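Long-range contacts in putative ferredoxin (Hydrogenobacter thermophilus, PDB 7M1O), which holds a [4Fe-4S] cluster and probably works as a small electron carrier, as other ferredoxins do: residues S14-Y19 and D31-E35; R21-V25 and M45-L51; A2-D8 and S66-V72. One frame throughout, in Å; residues are numbered along the deposited sequence.

In the fold
Along the chain the segments come in the order 2-8, 14-19, 21-25, 31-35, 45-51, 66-72. Interaction 3 thus pairs the two ends of the chain around everything else, while the segments of interactions 1 and 2 alternate within it. Interaction 2 meets interaction 3, about 11 Å away between centres, through one sheet: strand 45-47 flanks strand 3-7, whose other neighbour is strand 67-71. The centre of interaction 1 is about 15 Å from those of the other two, across the chain's centre from interaction 3, yet both reach the cluster, and Val7 touches Ala34 while Ile67 touches Cys18. The cluster is thus held between the cysteine loop and the end of the terminal sheet.

Interaction 1: residues S14-Y19 and D31-E35. With SF4 (iron/sulfur cluster), chain C.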
# COMPACT_ATOMS: atom_id res chain seq x y z
N SER A 14 -9.46 -6.11 -3.97
CA SER A 14 -10.02 -6.16 -2.62
C SER A 14 -9.72 -7.47 -1.90
O SER A 14 -10.57 -8.00 -1.18
CB SER A 14 -11.54 -5.94 -2.68
OG SER A 14 -11.84 -4.70 -3.29
N CYS A 15 -8.51 -7.99 -2.10
CA CYS A 15 -8.13 -9.26 -1.51
C CYS A 15 -7.79 -9.14 -0.02
O CYS A 15 -7.65 -10.14 0.67
CB CYS A 15 -6.93 -9.84 -2.27
SG CYS A 15 -5.35 -9.21 -1.71
N GLU A 16 -7.65 -7.90 0.44
CA GLU A 16 -7.48 -7.57 1.86
C GLU A 16 -6.09 -7.87 2.42
O GLU A 16 -5.85 -7.70 3.62
CB GLU A 16 -8.53 -8.29 2.72
CG GLU A 16 -9.96 -8.17 2.21
CD GLU A 16 -11.00 -8.57 3.25
OE1 GLU A 16 -10.63 -8.79 4.43
OE2 GLU A 16 -12.19 -8.66 2.89
N LEU A 17 -5.16 -8.30 1.58
CA LEU A 17 -3.84 -8.71 2.07
C LEU A 17 -3.06 -7.56 2.67
O LEU A 17 -2.56 -7.66 3.79
CB LEU A 17 -3.02 -9.35 0.94
CG LEU A 17 -1.62 -9.83 1.36
CD1 LEU A 17 -1.71 -10.93 2.40
CD2 LEU A 17 -0.84 -10.31 0.14
N CYS A 18 -2.94 -6.46 1.94
CA CYS A 18 -2.06 -5.37 2.35
C CYS A 18 -2.50 -4.71 3.65
O CYS A 18 -1.67 -4.45 4.53
CB CYS A 18 -1.95 -4.32 1.25
SG CYS A 18 -3.51 -3.61 0.71
N TYR A 19 -3.80 -4.43 3.80
CA TYR A 19 -4.24 -3.71 4.99
C TYR A 19 -4.55 -4.64 6.16
O TYR A 19 -4.75 -4.17 7.28
CB TYR A 19 -5.45 -2.80 4.69
CG TYR A 19 -6.63 -3.39 3.96
CD1 TYR A 19 -6.88 -3.05 2.64
CD2 TYR A 19 -7.54 -4.22 4.60
CE1 TYR A 19 -7.97 -3.55 1.96
CE2 TYR A 19 -8.65 -4.73 3.93
CZ TYR A 19 -8.86 -4.38 2.61
OH TYR A 19 -9.94 -4.87 1.93
N ASP A 31 -14.92 0.19 0.78
CA ASP A 31 -15.68 -0.70 -0.08
C ASP A 31 -14.88 -1.95 -0.47
O ASP A 31 -15.25 -2.66 -1.40
CB ASP A 31 -16.12 0.04 -1.35
CG ASP A 31 -14.95 0.45 -2.22
OD1 ASP A 31 -13.82 0.53 -1.71
OD2 ASP A 31 -15.17 0.72 -3.42
N GLY A 32 -13.79 -2.20 0.24
CA GLY A 32 -12.94 -3.34 -0.03
C GLY A 32 -11.62 -2.96 -0.68
O GLY A 32 -10.61 -3.62 -0.47
N ILE A 33 -11.63 -1.89 -1.48
CA ILE A 33 -10.42 -1.43 -2.15
C ILE A 33 -9.47 -0.80 -1.14
O ILE A 33 -9.90 -0.09 -0.23
CB ILE A 33 -10.73 -0.40 -3.26
CG1 ILE A 33 -11.67 -1.00 -4.32
CG2 ILE A 33 -9.44 0.10 -3.91
CD1 ILE A 33 -11.05 -2.12 -5.13
N ALA A 34 -8.18 -1.07 -1.31
CA ALA A 34 -7.17 -0.56 -0.39
C ALA A 34 -6.72 0.84 -0.76
O ALA A 34 -6.83 1.26 -1.92
CB ALA A 34 -5.98 -1.50 -0.36
N GLU A 35 -6.22 1.57 0.23
CA GLU A 35 -5.56 2.85 0.01
C GLU A 35 -4.56 3.06 1.13
O GLU A 35 -4.72 2.51 2.22
CB GLU A 35 -6.57 4.01 -0.04
CG GLU A 35 -7.34 4.23 1.26
CD GLU A 35 -8.31 5.40 1.18
OE1 GLU A 35 -9.09 5.59 2.13
OE2 GLU A 35 -8.28 6.13 0.16
FE1 SF4 C . -5.86 -4.62 -3.30
FE2 SF4 C . -3.33 -5.57 -3.71
FE3 SF4 C . -5.10 -7.01 -2.21
FE4 SF4 C . -4.08 -4.66 -1.23
S1 SF4 C . -2.92 -6.57 -1.70
S2 SF4 C . -6.26 -5.34 -1.17
S3 SF4 C . -3.92 -3.44 -3.15
S4 SF4 C . -5.28 -6.51 -4.42
O HOH W 1 -14.75 -4.19 -3.81
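The hydroxyl of Tyr19 gives its proton to the carbonyl of Gly32, OH to O 2.8 Å, approaching tilted from the carbonyl plane. Tyr19 can reach it because its CG sits between the backbone N and the carbonyl carbon (chi1 50°), which lays the ring alongside the 31-35 segment with one edge facing it. At that edge CD1 also meets Ala34 CB at 3.5 Å, while Glu16 O lies over one ring face, offset toward the rim. A phenylalanine in place of Tyr19 would keep this apolar edge but would probably leave the Gly32 carbonyl without its hydroxyl donor.

Ala34 CB is shared, since Cys18 SG touches it at 3.4 Å while binding iron FE4 of the cluster at 2.3 Å; so small a side chain suits a place wedged between ring, thiolate and cluster. Cys15 SG binds FE3 and also accepts a hydrogen bond from Leu17 N, which is likely to lower the charge density on the sulfur. Ser14 OG lies 3.1 Å from Gly32 C, without a direct bond, and a water joins it to Asp31 O. Gly32 adopts a backbone shape (phi 107°) in which a CB would press on the preceding carbonyl and crowd Ser14 OG. Asp31 OD1 accepts from Ile33 N in an Asx turn and also forms a salt bridge with Arg29.

The contact sets the start of helix 17-21 against strand 34-36, and Tyr26 and Asn28 of the partner strand 26-28 pack on Tyr19, with Tyr26 touching Cys18 as well.

Interaction 2: residues R21-V25 and M45-L51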
# COMPACT_ATOMS: atom_id res chain seq x y z
N ARG A 21 -2.18 -7.15 6.65
CA ARG A 21 -0.79 -7.41 7.01
C ARG A 21 -0.11 -6.17 7.57
O ARG A 21 0.59 -6.24 8.58
CB ARG A 21 -0.02 -7.91 5.78
CG ARG A 21 1.47 -8.17 6.01
CD ARG A 21 1.73 -9.58 6.51
NE ARG A 21 1.34 -10.59 5.52
CZ ARG A 21 2.01 -10.83 4.39
NH1 ARG A 21 3.09 -10.13 4.09
NH2 ARG A 21 1.58 -11.76 3.55
N VAL A 22 -0.31 -5.03 6.90
CA VAL A 22 0.37 -3.79 7.27
C VAL A 22 -0.64 -2.67 7.47
O VAL A 22 -0.71 -1.73 6.67
CB VAL A 22 1.40 -3.38 6.20
CG1 VAL A 22 2.29 -2.26 6.71
CG2 VAL A 22 2.25 -4.57 5.78
N PRO A 23 -1.45 -2.76 8.54
CA PRO A 23 -2.44 -1.72 8.84
C PRO A 23 -1.79 -0.37 9.15
O PRO A 23 -2.47 0.65 9.13
CB PRO A 23 -3.18 -2.28 10.06
CG PRO A 23 -2.23 -3.24 10.68
CD PRO A 23 -1.46 -3.84 9.55
N GLU A 24 -0.49 -0.38 9.42
CA GLU A 24 0.25 0.85 9.63
C GLU A 24 0.32 1.68 8.35
O GLU A 24 0.44 2.90 8.40
CB GLU A 24 1.68 0.56 10.13
CG GLU A 24 1.76 -0.28 11.40
CD GLU A 24 1.89 -1.77 11.12
OE1 GLU A 24 1.39 -2.24 10.08
OE2 GLU A 24 2.51 -2.47 11.95
N VAL A 25 0.25 1.00 7.20
CA VAL A 25 0.45 1.64 5.90
C VAL A 25 -0.82 1.64 5.04
O VAL A 25 -1.10 2.63 4.36
CB VAL A 25 1.59 0.95 5.12
CG1 VAL A 25 1.78 1.60 3.75
CG2 VAL A 25 2.88 1.02 5.91
N MET A 45 2.35 7.69 -0.01
CA MET A 45 2.60 7.69 1.43
C MET A 45 4.05 7.31 1.72
O MET A 45 4.53 6.28 1.24
CB MET A 45 1.66 6.72 2.16
CG MET A 45 2.00 6.54 3.63
SD MET A 45 0.86 5.46 4.52
CE MET A 45 1.73 5.28 6.08
N MET A 46 4.73 8.14 2.49
CA MET A 46 6.09 7.83 2.93
C MET A 46 6.04 6.75 4.01
O MET A 46 5.23 6.82 4.93
CB MET A 46 6.77 9.10 3.46
CG MET A 46 6.82 10.24 2.46
SD MET A 46 7.70 9.82 0.94
CE MET A 46 9.33 9.40 1.56
N VAL A 47 6.92 5.76 3.88
CA VAL A 47 6.91 4.60 4.76
C VAL A 47 7.93 4.75 5.88
O VAL A 47 9.08 5.10 5.62
CB VAL A 47 7.21 3.31 3.98
CG1 VAL A 47 7.07 2.09 4.88
CG2 VAL A 47 6.29 3.19 2.78
N PRO A 48 7.52 4.48 7.14
CA PRO A 48 8.51 4.48 8.22
C PRO A 48 9.57 3.39 8.01
O PRO A 48 9.23 2.32 7.52
CB PRO A 48 7.67 4.19 9.47
CG PRO A 48 6.28 4.56 9.10
CD PRO A 48 6.16 4.25 7.64
N PRO A 49 10.83 3.66 8.38
CA PRO A 49 11.91 2.71 8.10
C PRO A 49 11.70 1.32 8.68
O PRO A 49 12.20 0.35 8.12
CB PRO A 49 13.14 3.38 8.73
CG PRO A 49 12.59 4.36 9.72
CD PRO A 49 11.31 4.83 9.13
N GLU A 50 10.96 1.21 9.78
CA GLU A 50 10.72 -0.09 10.40
C GLU A 50 9.68 -0.89 9.63
O GLU A 50 9.47 -2.08 9.90
CB GLU A 50 10.29 0.07 11.87
CG GLU A 50 8.89 0.65 12.09
CD GLU A 50 8.83 2.16 12.00
OE1 GLU A 50 9.87 2.79 11.69
OE2 GLU A 50 7.75 2.73 12.24
N LEU A 51 9.02 -0.25 8.66
CA LEU A 51 7.96 -0.89 7.90
C LEU A 51 8.32 -1.08 6.43
O LEU A 51 7.49 -1.49 5.62
CB LEU A 51 6.67 -0.07 8.01
CG LEU A 51 5.94 -0.17 9.35
CD1 LEU A 51 4.87 0.91 9.46
CD2 LEU A 51 5.32 -1.55 9.53
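Met45 runs out fully extended toward Val25, its CG anti to the backbone N (chi1 172°) and the rest of the chain straight, and this length carries its sulfur and methyl across to the 21-25 loop. Leu51 comes from the other end of the 45-51 segment with CG turned anti to its carbonyl carbon (chi1 -74°), a torsion that spreads both methyls over Glu24 and the two valines.

The terminal atoms of Met45 lie against backbone as much as side chain: SD is 3.4 Å from Val25 O and 4.0 Å from Val25 CG1, and CE is 3.6 Å from Glu24 O. A slender, unbranched thioether suits this narrow approach. Leu51 CD1 packs tightly on Glu24 CB at 3.3 Å, the two side chains crossing at about a right angle, and its other methyl, CD2, meets the carboxylate end of the glutamate, whose chain is bent back at its second torsion. CD2 also touches Val22 CG1 at 4.2 Å, and CD1 reaches Val25 CG2 at 4.1 Å; in both cases leucine and valine slide past each other in opposite directions. Val47 CG1 closes the group at 4.4 Å from Val25 CG2.

The compact valines fill the interior, where Val55 and Val58 of helix 52-61 and Thr5 of strand 3-7 add further cover, while the loop itself is pinned by the Val25 N to Val22 O bond. Glu24, an exposed residue, borders the patch with its methylenes on Leu51. With its backbones well apart and mainly apolar groups meeting, beside backbone carbonyls and one carboxylate, the contact implies cohesion by dispersion and water exclusion rather than by directional bonds.

Interaction 3: residues A2-D8 and S66-V72; sequences ALRTMVD and SIITEEV. With SF4 (iron/sulfur cluster), chain C.
Leu3-Val7 and Ile67-Glu71 form an antiparallel strand pair that joins the beginning and end of the chain beside the cluster pocket. Their axes run at 166° to each other. Arg4 with Glu70 and Met6 with Ile68 are hydrogen-bonded pairs; Leu3-Glu71, Thr5-Thr69 and Val7-Ile67 alternate with them as non-hydrogen-bonded ones. Asp8 N continues the bonding to Ser66 O.

On the face carrying Arg4, its CG occupies the position between backbone N and carbonyl carbon (chi1 65°), and the extended chain then runs beside Glu70. NE and NH2 both converge on a single oxygen, Glu70 OE2, at 2.8 and 2.5 Å: NE uses the anti lone pair and NH2 comes nearly along the C-O axis. Guanidinium and carboxylate planes are only 17° apart, a near-coplanar salt bridge that probably limits how far the two groups can turn; Trp44 adds a cation-pi contact. On the same face Met6 CE lies 3.6 Å from Ile68 CG1, the two side chains side by side. Ala2 N, the first modelled nitrogen, donates to OXT of the C-terminal carboxylate of Val72 at 2.8 Å, and also to Glu71 OE1.

The other face turns inward. Thr5 OG1 and Thr69 OG1 share a hydrogen bond of 3.0 Å, and Tyr26 and Thr59 respectively bind these same hydroxyls, which satisfies the polar atoms in a mostly apolar setting. Val7 CG1 and Ile67 CG1 stand 3.8 and 3.7 Å from cluster sulfide S3, their aliphatic branches giving it an apolar wall that probably limits water there.

Such pairing of the first and last strands, with strand 45-47 on the far side of 3-7 and helix 52-61 packed on the inner face, is consistent with the single-cluster ferredoxin fold.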
# COMPACT_ATOMS: atom_id res chain seq x y z
N ALA A 2 14.85 6.65 1.24
CA ALA A 2 13.54 6.47 1.85
C ALA A 2 12.60 5.72 0.91
O ALA A 2 12.88 5.61 -0.29
CB ALA A 2 12.94 7.82 2.23
N LEU A 3 11.50 5.22 1.45
CA LEU A 3 10.54 4.44 0.68
C LEU A 3 9.16 5.08 0.72
O LEU A 3 8.70 5.53 1.77
CB LEU A 3 10.46 3.01 1.23
CG LEU A 3 10.02 1.93 0.25
CD1 LEU A 3 11.08 1.69 -0.82
CD2 LEU A 3 9.70 0.63 0.99
N ARG A 4 8.51 5.14 -0.44
CA ARG A 4 7.12 5.59 -0.53
C ARG A 4 6.29 4.56 -1.28
O ARG A 4 6.83 3.77 -2.06
CB ARG A 4 7.02 6.96 -1.21
CG ARG A 4 7.45 7.00 -2.67
CD ARG A 4 7.15 8.37 -3.26
NE ARG A 4 7.44 8.45 -4.69
CZ ARG A 4 7.19 9.51 -5.45
NH1 ARG A 4 6.63 10.59 -4.92
NH2 ARG A 4 7.49 9.49 -6.74
N THR A 5 4.98 4.57 -1.05
CA THR A 5 4.10 3.57 -1.63
C THR A 5 2.71 4.15 -1.92
O THR A 5 2.28 5.11 -1.28
CB THR A 5 3.96 2.34 -0.70
OG1 THR A 5 3.15 1.33 -1.33
CG2 THR A 5 3.35 2.73 0.64
N MET A 6 2.03 3.57 -2.91
CA MET A 6 0.67 3.96 -3.25
C MET A 6 -0.12 2.74 -3.70
O MET A 6 0.46 1.70 -4.01
CB MET A 6 0.66 5.02 -4.36
CG MET A 6 1.17 4.55 -5.73
SD MET A 6 0.60 5.62 -7.07
CE MET A 6 1.54 4.99 -8.46
N VAL A 7 -1.44 2.87 -3.73
CA VAL A 7 -2.32 1.81 -4.24
C VAL A 7 -3.05 2.30 -5.48
O VAL A 7 -3.63 3.39 -5.48
CB VAL A 7 -3.34 1.36 -3.17
CG1 VAL A 7 -4.31 0.34 -3.76
CG2 VAL A 7 -2.62 0.77 -1.97
N ASP A 8 -3.02 1.49 -6.53
CA ASP A 8 -3.77 1.78 -7.74
C ASP A 8 -5.18 1.19 -7.61
O ASP A 8 -5.36 -0.02 -7.78
CB ASP A 8 -3.06 1.20 -8.96
CG ASP A 8 -3.64 1.68 -10.27
OD1 ASP A 8 -4.79 2.18 -10.27
OD2 ASP A 8 -2.95 1.56 -11.31
N SER A 66 -1.21 -3.90 -7.78
CA SER A 66 -1.84 -2.60 -7.57
C SER A 66 -0.99 -1.69 -6.69
O SER A 66 -1.10 -0.47 -6.76
CB SER A 66 -3.22 -2.78 -6.93
OG SER A 66 -4.05 -3.61 -7.72
N ILE A 67 -0.16 -2.29 -5.85
CA ILE A 67 0.69 -1.53 -4.95
C ILE A 67 1.98 -1.13 -5.66
O ILE A 67 2.77 -1.99 -6.06
CB ILE A 67 1.03 -2.33 -3.68
CG1 ILE A 67 -0.27 -2.78 -3.00
CG2 ILE A 67 1.87 -1.47 -2.73
CD1 ILE A 67 -0.06 -3.62 -1.76
N ILE A 68 2.17 0.17 -5.80
CA ILE A 68 3.37 0.72 -6.40
C ILE A 68 4.25 1.28 -5.28
O ILE A 68 3.79 2.09 -4.48
CB ILE A 68 3.05 1.83 -7.42
CG1 ILE A 68 1.91 1.38 -8.35
CG2 ILE A 68 4.29 2.20 -8.22
CD1 ILE A 68 2.14 0.04 -9.02
N THR A 69 5.49 0.82 -5.24
CA THR A 69 6.43 1.20 -4.19
C THR A 69 7.75 1.57 -4.84
O THR A 69 8.15 0.98 -5.84
CB THR A 69 6.65 0.05 -3.18
OG1 THR A 69 5.42 -0.24 -2.50
CG2 THR A 69 7.71 0.40 -2.15
N GLU A 70 8.44 2.57 -4.28
CA GLU A 70 9.73 2.97 -4.83
C GLU A 70 10.61 3.68 -3.81
O GLU A 70 10.13 4.24 -2.82
CB GLU A 70 9.52 3.86 -6.06
CG GLU A 70 8.58 5.03 -5.84
CD GLU A 70 8.35 5.84 -7.11
OE1 GLU A 70 8.43 5.26 -8.22
OE2 GLU A 70 8.08 7.05 -7.00
N GLU A 71 11.91 3.63 -4.07
CA GLU A 71 12.90 4.29 -3.24
C GLU A 71 13.08 5.73 -3.69
O GLU A 71 13.26 6.00 -4.88
CB GLU A 71 14.24 3.54 -3.31
CG GLU A 71 14.48 2.59 -2.15
CD GLU A 71 14.85 3.32 -0.87
OE1 GLU A 71 15.48 4.39 -0.95
OE2 GLU A 71 14.51 2.81 0.22
N VAL A 72 13.02 6.66 -2.74
CA VAL A 72 13.16 8.08 -3.04
C VAL A 72 14.20 8.72 -2.12
O VAL A 72 14.62 9.86 -2.34
CB VAL A 72 11.82 8.83 -2.90
CG1 VAL A 72 10.84 8.36 -3.96
CG2 VAL A 72 11.24 8.63 -1.51
OXT VAL A 72 14.63 8.12 -1.14
FE1 SF4 C . -5.86 -4.62 -3.30
FE2 SF4 C . -3.33 -5.57 -3.71
FE3 SF4 C . -5.10 -7.01 -2.21
FE4 SF4 C . -4.08 -4.66 -1.23
S1 SF4 C . -2.92 -6.57 -1.70
S2 SF4 C . -6.26 -5.34 -1.17
S3 SF4 C . -3.92 -3.44 -3.15
S4 SF4 C . -5.28 -6.51 -4.42